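Local coordinates for protein cyclohexadienyl dehydratase (Synthetic construct, PDB 5JOS) that probably catalyses the dehydration of prephenate and arogenate, as a reconstructed ancestral cyclohexadienyl dehydratase built on a periplasmic binding protein fold, at residues Thr69-Leu74 against Pro94-Lys99; Asp17-Arg22 against Lys82-Met87. All blocks are in the same frame, centred on the assembly; numbering follows the deposited sequence.

Overall arrangement
Both contacts belong to the same lobe of the two-lobed periplasmic binding protein fold, with their centres about 18 Å apart. The segments alternate along the chain, helix 15-22 and segment 82-87 of contact 2 interleaving with the two segments of contact 1, so the two contacts interlock along the chain. Thr69 and Phe83 join them directly, with CB of Thr69 3.8 Å from CE2 of Phe83, and Leu74 packs on Ala86. Contact 1 lies about 16 Å from the chain centre, on what is probably the cleft side, whereas contact 2 is further out, at about 23 Å. The bound benzoic acid and the sodium site at Ala189, His192 and Leu195 both lie in the other lobe.

Contact 1 (Thr69-Leu74 against Pro94-Lys99); sequences TTWPTL and PERQKK
Trp71 and Arg96 join the loop between strand 63-68 and helix 74-79 to the short helix 94-97 in the family 3 solute-binding fold, and they illustrate how a flat aromatic ring and a flat cation can meet on what is probably the cleft side of the lobe. The guanidinium reaches the benzene half of the indole through one nitrogen: NH2 of Arg96 lies 3.5 Å from CE3 of Trp71, with CZ3 as the next nearest carbon. The two planes are tilted by 32° and the approach is oblique. Arg96 spans the gap because its chain is extended from CG to NE. On the other side, the indole is directed by a first torsion of -62°, which places CG of Trp71 beside its own backbone N and anti to its carbonyl carbon.

Both polar ends are held from outside the pair. NE1 of Trp71 bonds to Asp32, and NH1 of Arg96 to the carbonyl of Thr91, which limits rotation of each flat group. In amino-acid-binding relatives an arginine at this place in the sequence grips the ligand carboxylate, so a similar role is probable here. The turn carrying Trp71 is braced in turn by Thr73, whose N bonds to O of Thr70 and whose OG1 is 2.8 Å from OG1 of Thr70. Buried Leu74 supplies the apolar flank, its methyl CD2 approaching NE of Arg96 to 4.4 Å.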
# COMPACT_ATOMS: atom_id res chain seq x y z
N THR A 69 -9.15 1.65 -16.25
CA THR A 69 -8.75 0.32 -16.61
C THR A 69 -9.40 -0.61 -15.56
O THR A 69 -10.06 -0.13 -14.60
CB THR A 69 -7.20 0.21 -16.70
OG1 THR A 69 -6.78 -1.04 -17.27
CG2 THR A 69 -6.61 0.30 -15.40
N THR A 70 -9.22 -1.91 -15.73
CA THR A 70 -9.81 -2.90 -14.83
C THR A 70 -8.73 -3.93 -14.51
O THR A 70 -7.73 -4.07 -15.25
CB THR A 70 -10.96 -3.68 -15.50
OG1 THR A 70 -10.39 -4.53 -16.48
CG2 THR A 70 -12.02 -2.74 -16.22
N TRP A 71 -8.95 -4.72 -13.46
CA TRP A 71 -7.90 -5.66 -13.09
C TRP A 71 -7.60 -6.68 -14.18
O TRP A 71 -6.44 -6.97 -14.38
CB TRP A 71 -8.16 -6.30 -11.70
CG TRP A 71 -8.18 -5.23 -10.63
CD1 TRP A 71 -9.29 -4.58 -10.13
CD2 TRP A 71 -7.07 -4.59 -10.06
NE1 TRP A 71 -8.91 -3.62 -9.26
CE2 TRP A 71 -7.55 -3.58 -9.21
CE3 TRP A 71 -5.69 -4.77 -10.17
CZ2 TRP A 71 -6.74 -2.76 -8.50
CZ3 TRP A 71 -4.89 -3.93 -9.51
CH2 TRP A 71 -5.41 -2.94 -8.65
N PRO A 72 -8.61 -7.16 -14.91
CA PRO A 72 -8.45 -8.08 -16.00
C PRO A 72 -7.76 -7.49 -17.21
O PRO A 72 -7.21 -8.20 -17.95
CB PRO A 72 -9.92 -8.40 -16.41
CG PRO A 72 -10.65 -8.27 -15.12
CD PRO A 72 -10.05 -7.02 -14.57
N THR A 73 -7.77 -6.19 -17.41
CA THR A 73 -7.10 -5.64 -18.59
C THR A 73 -5.94 -4.74 -18.23
O THR A 73 -5.39 -4.05 -19.08
CB THR A 73 -8.10 -4.77 -19.37
OG1 THR A 73 -8.60 -3.79 -18.48
CG2 THR A 73 -9.23 -5.63 -19.92
N LEU A 74 -5.56 -4.71 -16.97
CA LEU A 74 -4.54 -3.77 -16.53
C LEU A 74 -3.24 -3.96 -17.32
O LEU A 74 -2.58 -2.99 -17.72
CB LEU A 74 -4.22 -4.05 -15.10
CG LEU A 74 -3.17 -3.22 -14.40
CD1 LEU A 74 -3.64 -1.76 -14.30
CD2 LEU A 74 -2.88 -3.75 -12.99
N PRO A 94 5.27 -11.05 -9.08
CA PRO A 94 6.10 -11.59 -10.14
C PRO A 94 5.35 -11.58 -11.48
O PRO A 94 5.90 -11.20 -12.49
CB PRO A 94 6.35 -13.05 -9.68
CG PRO A 94 6.15 -13.03 -8.19
CD PRO A 94 5.09 -12.00 -7.95
N GLU A 95 4.11 -12.03 -11.51
CA GLU A 95 3.39 -11.99 -12.78
C GLU A 95 3.37 -10.58 -13.38
O GLU A 95 3.46 -10.42 -14.62
CB GLU A 95 1.96 -12.57 -12.67
CG GLU A 95 0.87 -11.95 -13.59
CD GLU A 95 -0.60 -12.26 -13.12
OE1 GLU A 95 -1.32 -11.32 -12.58
OE2 GLU A 95 -1.00 -13.47 -13.31
N ARG A 96 3.20 -9.56 -12.55
CA ARG A 96 3.12 -8.21 -13.06
C ARG A 96 4.51 -7.68 -13.47
O ARG A 96 4.61 -6.94 -14.42
CB ARG A 96 2.50 -7.25 -12.05
CG ARG A 96 0.98 -7.44 -11.95
CD ARG A 96 0.37 -6.81 -10.69
NE ARG A 96 -1.05 -7.04 -10.63
CZ ARG A 96 -1.82 -6.84 -9.57
NH1 ARG A 96 -1.32 -6.31 -8.47
NH2 ARG A 96 -3.14 -7.14 -9.62
N GLN A 97 5.55 -8.04 -12.75
CA GLN A 97 6.89 -7.62 -13.13
C GLN A 97 7.40 -8.21 -14.39
O GLN A 97 8.34 -7.67 -14.98
CB GLN A 97 7.89 -8.09 -12.12
CG GLN A 97 7.69 -7.32 -10.84
CD GLN A 97 8.44 -8.01 -9.71
OE1 GLN A 97 8.10 -9.16 -9.31
NE2 GLN A 97 9.42 -7.31 -9.13
N LYS A 98 6.84 -9.34 -14.80
CA LYS A 98 7.25 -9.91 -16.06
C LYS A 98 6.91 -9.03 -17.25
O LYS A 98 7.55 -9.11 -18.28
CB LYS A 98 6.58 -11.27 -16.27
CG LYS A 98 7.37 -12.37 -15.59
CD LYS A 98 6.59 -13.67 -15.48
CE LYS A 98 6.17 -14.19 -16.84
NZ LYS A 98 5.87 -15.66 -16.76
N LYS A 99 5.89 -8.24 -17.13
CA LYS A 99 5.40 -7.52 -18.27
C LYS A 99 5.46 -6.05 -18.04
O LYS A 99 4.95 -5.34 -18.89
CB LYS A 99 3.93 -7.89 -18.53
CG LYS A 99 3.64 -9.41 -18.66
CD LYS A 99 2.39 -9.74 -17.83
CE LYS A 99 2.10 -11.23 -17.66
NZ LYS A 99 1.64 -11.75 -18.96

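Contact 2 (Asp17-Arg22 against Lys82-Met87); sequences DEIMER and KFDIAM
Arg22 and Asp84 join the last turn of helix 15-22 to the approach to strand 85-86, which pairs with strand 24-29 in the parallel sheet of this lobe. The ionic part is a salt bridge at one oxygen: NH2 of Arg22 stands 2.6 Å from OD2 of Asp84, while OD1 of Asp84 is 3.5 Å from the same nitrogen. The carboxylate oxygen sits at the edge of the guanidinium, near its plane, and the two flat groups are only 9° from coplanar. A bend at the third torsion of Arg22 (61°) turns the guanidinium after an otherwise extended start.

The apolar part comes from Ile19, one helical turn earlier and buried. Its CG1 lies 3.8 Å from CG of Asp84 and its CD1 4.1 Å from the same carbon, so a hydrocarbon branch packs against the carboxylate while the arginine takes the oxygen.

Further charges complete the site. OD1 of Asp84 forms salt bridges with Arg15 and Arg26, and NH2 of Arg22 makes a weak bond to the carbonyl of Thr24. With three arginines gathered round one buried carboxylate, Asp84 would be expected to remain ionised and to tie the helix to the sheet electrostatically.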
# COMPACT_ATOMS: atom_id res chain seq x y z
N ASP A 17 9.69 12.53 -22.64
CA ASP A 17 9.46 13.62 -23.59
C ASP A 17 8.08 13.68 -24.17
O ASP A 17 7.59 14.82 -24.36
CB ASP A 17 10.41 13.57 -24.75
CG ASP A 17 11.78 13.86 -24.33
OD1 ASP A 17 11.99 14.93 -23.73
OD2 ASP A 17 12.65 13.01 -24.55
N GLU A 18 7.49 12.50 -24.52
CA GLU A 18 6.20 12.44 -25.15
C GLU A 18 5.22 13.09 -24.20
O GLU A 18 4.30 13.81 -24.59
CB GLU A 18 5.75 10.96 -25.43
N ILE A 19 5.35 12.74 -22.92
CA ILE A 19 4.44 13.26 -21.86
C ILE A 19 4.57 14.77 -21.81
O ILE A 19 3.56 15.51 -21.86
CB ILE A 19 4.77 12.66 -20.47
CG1 ILE A 19 4.52 11.15 -20.46
CG2 ILE A 19 3.91 13.28 -19.37
CD1 ILE A 19 5.31 10.38 -19.42
N MET A 20 5.81 15.25 -21.74
CA MET A 20 5.97 16.72 -21.68
C MET A 20 5.48 17.39 -22.94
O MET A 20 4.76 18.40 -22.86
CB MET A 20 7.38 17.17 -21.29
CG MET A 20 7.39 17.30 -19.76
SD MET A 20 8.98 16.98 -19.07
CE MET A 20 8.46 16.37 -17.51
N GLU A 21 5.77 16.80 -24.10
CA GLU A 21 5.31 17.41 -25.35
C GLU A 21 3.79 17.38 -25.46
O GLU A 21 3.25 18.33 -25.96
CB GLU A 21 6.00 16.80 -26.57
CG GLU A 21 7.51 16.98 -26.49
CD GLU A 21 8.25 16.33 -27.63
OE1 GLU A 21 7.64 16.24 -28.71
OE2 GLU A 21 9.44 15.96 -27.49
N ARG A 22 3.11 16.33 -25.00
CA ARG A 22 1.65 16.27 -25.10
C ARG A 22 0.96 17.14 -24.05
O ARG A 22 -0.19 17.52 -24.22
CB ARG A 22 1.17 14.81 -24.91
CG ARG A 22 -0.37 14.59 -24.94
CD ARG A 22 -0.82 13.11 -24.81
NE ARG A 22 -0.40 12.49 -23.56
CZ ARG A 22 0.53 11.53 -23.39
NH1 ARG A 22 1.17 11.01 -24.41
NH2 ARG A 22 0.84 11.10 -22.15
N LYS A 82 -2.19 2.47 -23.47
CA LYS A 82 -3.41 3.20 -23.06
C LYS A 82 -3.13 4.31 -22.06
O LYS A 82 -3.94 5.17 -21.86
CB LYS A 82 -4.42 2.24 -22.42
CG LYS A 82 -5.52 1.71 -23.31
CD LYS A 82 -4.91 1.11 -24.55
CE LYS A 82 -5.82 1.25 -25.77
NZ LYS A 82 -7.09 0.49 -25.60
N PHE A 83 -2.04 4.22 -21.31
CA PHE A 83 -1.72 5.21 -20.30
C PHE A 83 -0.25 5.12 -20.02
O PHE A 83 0.37 4.17 -20.45
CB PHE A 83 -2.56 5.05 -19.02
CG PHE A 83 -2.76 3.61 -18.58
CD1 PHE A 83 -1.74 2.93 -17.98
CD2 PHE A 83 -3.94 2.96 -18.83
CE1 PHE A 83 -1.92 1.61 -17.55
CE2 PHE A 83 -4.16 1.67 -18.40
CZ PHE A 83 -3.13 0.99 -17.78
N ASP A 84 0.31 6.08 -19.31
CA ASP A 84 1.77 6.14 -19.14
C ASP A 84 2.21 5.42 -17.88
O ASP A 84 3.36 4.99 -17.75
CB ASP A 84 2.17 7.60 -19.00
CG ASP A 84 1.82 8.43 -20.26
OD1 ASP A 84 2.26 8.03 -21.32
OD2 ASP A 84 1.05 9.40 -20.18
N ILE A 85 1.29 5.31 -16.91
CA ILE A 85 1.64 4.75 -15.64
C ILE A 85 0.33 4.33 -14.99
O ILE A 85 -0.75 5.01 -15.11
CB ILE A 85 2.38 5.77 -14.81
CG1 ILE A 85 2.81 5.22 -13.45
CG2 ILE A 85 1.49 6.99 -14.54
CD1 ILE A 85 3.86 6.14 -12.75
N ALA A 86 0.41 3.20 -14.27
CA ALA A 86 -0.71 2.73 -13.47
C ALA A 86 -0.53 3.08 -12.01
O ALA A 86 0.46 2.68 -11.42
CB ALA A 86 -0.88 1.27 -13.66
N MET A 87 -1.50 3.81 -11.42
CA MET A 87 -1.38 4.29 -10.06
C MET A 87 -2.70 4.00 -9.42
O MET A 87 -3.76 4.60 -9.79
CB MET A 87 -1.13 5.80 -10.06
CG MET A 87 0.18 6.16 -10.74
SD MET A 87 0.56 7.85 -10.84
CE MET A 87 1.29 8.18 -9.26